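Side-chain contacts in alkyl hydroperoxide reductase/ Thiol specific antioxidant/ Mal allergen (Burkholderia ambifaria, PDB 5ENU), which probably reduces hydrogen peroxide and organic hydroperoxides as a thiol-dependent peroxiredoxin of the thioredoxin superfamily: residues A[46-51]-A[85-90]; A[61-66]-A[71-76]. One frame throughout, in Å; residues are numbered along the deposited sequence. Where two conformers were deposited one is given.

Overall arrangement
Interactions 1 and 2 share helix 50-68 but use different parts of it. Interaction 1 lies where the helix begins, together with the turn before it, and faces helix 81-91. Interaction 2 sits toward the other end and faces strand 71-77. Their centres are 16 Å apart and they do not touch. Interaction 2 is buried. There, aromatic and aliphatic side chains pack together, and a tyrosine-glutamate bond joins helix to strand. Interaction 1 is only partly buried. A phenylalanine ring lies under a backbone turn on its inner side, and an exposed lysine-asparagine bond closes the outer side. Along the chain, interaction 2 falls within the loop that interaction 1 closes.

Interaction 1: A[46-51]-A[85-90]; sequences KDNTPG and DNFKAK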
# COMPACT_ATOMS: atom_id res chain seq x y z
N LYS A 46 -5.49 -0.84 9.48
CA LYS A 46 -5.34 0.03 10.65
C LYS A 46 -4.01 -0.16 11.35
O LYS A 46 -3.63 -1.30 11.69
CB LYS A 46 -6.46 -0.24 11.68
N ASP A 47 -3.31 0.94 11.62
CA ASP A 47 -2.12 0.90 12.46
C ASP A 47 -2.43 0.19 13.77
O ASP A 47 -3.51 0.36 14.36
CB ASP A 47 -1.66 2.32 12.81
CG ASP A 47 -1.04 3.08 11.64
OD1 ASP A 47 -0.87 2.50 10.55
OD2 ASP A 47 -0.71 4.28 11.82
N ASN A 48 -1.48 -0.63 14.24
CA ASN A 48 -1.44 -1.23 15.57
C ASN A 48 -2.35 -2.44 15.74
O ASN A 48 -2.48 -2.92 16.88
CB ASN A 48 -1.64 -0.23 16.71
CG ASN A 48 -0.62 0.87 16.67
OD1 ASN A 48 0.57 0.60 16.77
ND2 ASN A 48 -1.07 2.10 16.43
N THR A 49 -2.95 -2.94 14.69
CA THR A 49 -3.73 -4.16 14.84
C THR A 49 -2.84 -5.37 14.55
O THR A 49 -1.77 -5.23 13.93
CB THR A 49 -4.93 -4.14 13.88
OG1 THR A 49 -4.46 -4.04 12.54
CG2 THR A 49 -5.84 -2.96 14.18
N PRO A 50 -3.25 -6.57 14.98
CA PRO A 50 -2.36 -7.75 14.81
C PRO A 50 -1.97 -8.04 13.37
O PRO A 50 -0.78 -8.23 13.09
CB PRO A 50 -3.17 -8.89 15.46
CG PRO A 50 -4.05 -8.20 16.46
CD PRO A 50 -4.42 -6.89 15.83
N GLY A 51 -2.94 -8.09 12.46
CA GLY A 51 -2.63 -8.46 11.08
C GLY A 51 -1.78 -7.40 10.39
O GLY A 51 -0.84 -7.73 9.65
N ASP A 85 3.88 7.73 12.42
CA ASP A 85 5.21 7.90 12.99
C ASP A 85 5.42 6.93 14.15
O ASP A 85 6.50 6.33 14.28
CB ASP A 85 5.39 9.33 13.50
CG ASP A 85 5.63 10.34 12.38
OD1 ASP A 85 6.01 9.95 11.26
OD2 ASP A 85 5.43 11.55 12.65
N ASN A 86 4.41 6.79 15.01
CA ASN A 86 4.51 5.88 16.15
C ASN A 86 4.61 4.43 15.68
O ASN A 86 5.44 3.67 16.19
CB ASN A 86 3.30 6.08 17.06
CG ASN A 86 3.46 7.28 17.96
OD1 ASN A 86 4.47 7.41 18.65
ND2 ASN A 86 2.48 8.18 17.97
N PHE A 87 3.77 4.05 14.72
CA PHE A 87 3.73 2.66 14.26
C PHE A 87 5.02 2.30 13.54
O PHE A 87 5.59 1.23 13.77
CB PHE A 87 2.51 2.53 13.33
CG PHE A 87 2.20 1.12 12.87
CD1 PHE A 87 2.01 0.09 13.77
CD2 PHE A 87 1.98 0.85 11.52
CE1 PHE A 87 1.68 -1.19 13.33
CE2 PHE A 87 1.66 -0.40 11.09
CZ PHE A 87 1.51 -1.42 11.99
N LYS A 88 5.51 3.20 12.68
CA LYS A 88 6.80 2.98 12.01
C LYS A 88 7.94 2.84 13.01
O LYS A 88 8.82 1.98 12.85
CB LYS A 88 7.07 4.13 11.03
CG LYS A 88 8.41 4.06 10.29
CD LYS A 88 8.53 5.23 9.34
CE LYS A 88 9.95 5.39 8.82
NZ LYS A 88 10.33 4.39 7.82
N ALA A 89 7.94 3.68 14.06
CA ALA A 89 8.98 3.59 15.09
C ALA A 89 8.88 2.28 15.87
O ALA A 89 9.90 1.63 16.15
CB ALA A 89 8.89 4.80 16.02
N LYS A 90 7.66 1.89 16.26
CA LYS A 90 7.48 0.67 17.05
C LYS A 90 7.98 -0.56 16.30
O LYS A 90 8.59 -1.45 16.90
CB LYS A 90 6.00 0.51 17.41
CG LYS A 90 5.72 -0.75 18.21
CD LYS A 90 4.36 -0.75 18.85
CE LYS A 90 3.28 -0.94 17.87
NZ LYS A 90 1.98 -1.06 18.58
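The ring of F87 lies under the turn made by D47 and N48. One face carries D47 CA almost over its centre, 4.1 Å from the centroid, as a CH-pi contact. The backbone N of N48 sits above the same face and comes 3.3 Å from F87 CE1. The D47 carboxylate is turned only 23° from the ring plane and lies above the same face, just past the rim, with OD1 3.4 Å from F87 CD2. The N48 amide stands steeply to the ring, with 79° between the planes, and puts OD1 3.4 Å from F87 CD1.

That same oxygen accepts a hydrogen bond from K90, with NZ to N48 OD1 at 2.8 Å. The ammonium reaches it from a position tilted out of the amide plane. The K90 chain is extended at first and then bends at chi3 (73°), which turns NZ onto the amide. Both residues are exposed, so this bond lies on the outer side of the contact.

D47 is buried, and both its carboxylate oxygens have partners. OD1 bonds to Y44, OD2 to S83 and H84, and the backbone N to D79. These bonds hold the carboxylate above the ring's margin.

The turn is a type II beta turn from K46 to T49, with N48 in its third position. The T49 N bond to K46 O is weak; T49 OG1 bonds to the same oxygen at 3.0 Å. T49 is the N-cap of helix 50-68. The T49-P50-G51 start is consistent with the peroxidatic cysteine loop of peroxiredoxins, here packed against helix 81-91.

Interaction 2: A[61-66]-A[71-76]; sequences ELYPKF and AEIIGV
A direct hydrogen bond and a water bridge join Y63 and E72. Y63 OH donates to E72 OE2 at 2.6 Å, on the syn side of the carboxylate. E72 OE2 lies in the plane of the Y63 ring, at its edge, and the two flat groups are 22° apart. E72 points its CB away from the helix, but a bend at chi2 (60°) brings the carboxylate back. E72 OE2 also accepts from the backbone N of I73 at 2.9 Å, through its anti lone pair. Two donors therefore hold this oxygen. A water donates to Y63 OH at 2.9 Å and to E72 OE1 at 2.8 Å, bridging the two groups. K67 bonds to the Y63 hydroxyl as well, and its charge may polarise it.

One backbone bond closes the link between helix and strand. A71 N donates to F66 O at 3.0 Å, from above the carbonyl plane.

Apolar packing centres on I73, described here in one of its two conformers. Its CD1 sits over one face of the F66 ring, offset toward the rim, as a CH-pi contact, 3.8 Å from the centroid. I73 CG1 meets the edge of the Y63 ring, 3.8 Å from Y63 CD1. It touches both rings, less certainly because of the second conformer. A71 CB lies at the edge of the F66 ring. V151 and L155 of helix 150-160 also touch F66.

Helix and strand segments run in roughly opposite directions, at 145°. Strand 71-77 pairs in parallel with strand 38-43, and V40 also touches I73. This is helix-on-sheet packing in the beta-alpha-beta unit 38-43, 50-68, 71-77 of the thioredoxin fold.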
# COMPACT_ATOMS: atom_id res chain seq x y z
N GLU A 61 11.17 -7.62 7.14
CA GLU A 61 12.14 -8.71 7.15
C GLU A 61 12.71 -8.97 5.77
O GLU A 61 13.90 -9.28 5.62
CB GLU A 61 11.46 -9.97 7.69
CG GLU A 61 12.35 -11.18 7.71
CD GLU A 61 11.60 -12.43 8.15
OE1 GLU A 61 12.21 -13.26 8.85
OE2 GLU A 61 10.40 -12.56 7.82
N LEU A 62 11.88 -8.86 4.73
CA LEU A 62 12.32 -9.12 3.37
C LEU A 62 12.70 -7.86 2.61
O LEU A 62 13.07 -7.95 1.43
CB LEU A 62 11.25 -9.92 2.61
CG LEU A 62 11.13 -11.37 3.07
CD1 LEU A 62 9.99 -12.09 2.37
CD2 LEU A 62 12.44 -12.10 2.83
N TYR A 63 12.67 -6.69 3.26
CA TYR A 63 12.97 -5.43 2.59
C TYR A 63 14.27 -5.44 1.78
O TYR A 63 14.26 -4.95 0.64
CB TYR A 63 12.94 -4.28 3.62
CG TYR A 63 13.03 -2.92 2.98
CD1 TYR A 63 11.97 -2.43 2.21
CD2 TYR A 63 14.15 -2.11 3.16
CE1 TYR A 63 12.02 -1.19 1.64
CE2 TYR A 63 14.20 -0.83 2.58
CZ TYR A 63 13.13 -0.39 1.81
OH TYR A 63 13.14 0.86 1.21
N PRO A 64 15.39 -5.97 2.28
CA PRO A 64 16.62 -5.96 1.46
C PRO A 64 16.45 -6.70 0.16
O PRO A 64 17.05 -6.30 -0.85
CB PRO A 64 17.66 -6.63 2.37
CG PRO A 64 17.13 -6.46 3.75
CD PRO A 64 15.64 -6.55 3.62
N LYS A 65 15.64 -7.76 0.15
CA LYS A 65 15.43 -8.50 -1.10
C LYS A 65 14.57 -7.71 -2.08
O LYS A 65 14.80 -7.74 -3.29
CB LYS A 65 14.82 -9.87 -0.82
CG LYS A 65 15.72 -10.79 -0.01
CD LYS A 65 15.16 -12.20 -0.01
CE LYS A 65 15.87 -13.10 0.98
NZ LYS A 65 17.30 -13.21 0.65
N PHE A 66 13.55 -7.00 -1.58
CA PHE A 66 12.79 -6.10 -2.44
C PHE A 66 13.70 -5.04 -3.05
O PHE A 66 13.65 -4.79 -4.26
CB PHE A 66 11.65 -5.44 -1.65
CG PHE A 66 10.47 -6.35 -1.42
CD1 PHE A 66 9.54 -6.58 -2.44
CD2 PHE A 66 10.29 -6.98 -0.20
CE1 PHE A 66 8.46 -7.42 -2.22
CE2 PHE A 66 9.20 -7.84 0.01
CZ PHE A 66 8.28 -8.04 -1.01
N ALA A 71 12.81 -2.66 -6.15
CA ALA A 71 11.50 -2.25 -5.69
C ALA A 71 11.58 -1.41 -4.42
O ALA A 71 12.51 -1.56 -3.61
CB ALA A 71 10.60 -3.46 -5.41
N GLU A 72 10.59 -0.54 -4.25
CA GLU A 72 10.32 0.14 -2.99
C GLU A 72 8.99 -0.37 -2.44
O GLU A 72 8.12 -0.82 -3.19
CB GLU A 72 10.25 1.67 -3.22
CG GLU A 72 9.92 2.54 -1.96
CD GLU A 72 10.93 2.42 -0.80
OE1 GLU A 72 11.57 3.45 -0.48
OE2 GLU A 72 11.06 1.34 -0.19
N ILE A 73 8.85 -0.32 -1.12
CA ILE A 73 7.61 -0.64 -0.41
C ILE A 73 7.04 0.65 0.15
O ILE A 73 7.79 1.47 0.70
CB ILE A 73 7.89 -1.63 0.75
CG1 ILE A 73 8.68 -2.87 0.29
CG2 ILE A 73 6.60 -2.03 1.44
CD1 ILE A 73 7.95 -3.71 -0.73
N ILE A 74 5.73 0.84 0.01
CA ILE A 74 5.02 1.91 0.70
C ILE A 74 3.72 1.32 1.26
O ILE A 74 2.92 0.75 0.51
CB ILE A 74 4.72 3.13 -0.20
CG1 ILE A 74 6.00 3.74 -0.77
CG2 ILE A 74 3.90 4.18 0.57
CD1 ILE A 74 5.75 4.87 -1.76
N GLY A 75 3.51 1.46 2.58
CA GLY A 75 2.26 1.07 3.20
C GLY A 75 1.28 2.24 3.24
O GLY A 75 1.69 3.39 3.30
N VAL A 76 -0.02 1.93 3.10
CA VAL A 76 -1.07 2.95 3.10
C VAL A 76 -2.17 2.54 4.06
O VAL A 76 -2.71 1.43 3.95
CB VAL A 76 -1.70 3.15 1.70
CG1 VAL A 76 -2.64 4.36 1.73
CG2 VAL A 76 -0.62 3.30 0.63
O HOH W 1 12.52 3.49 2.13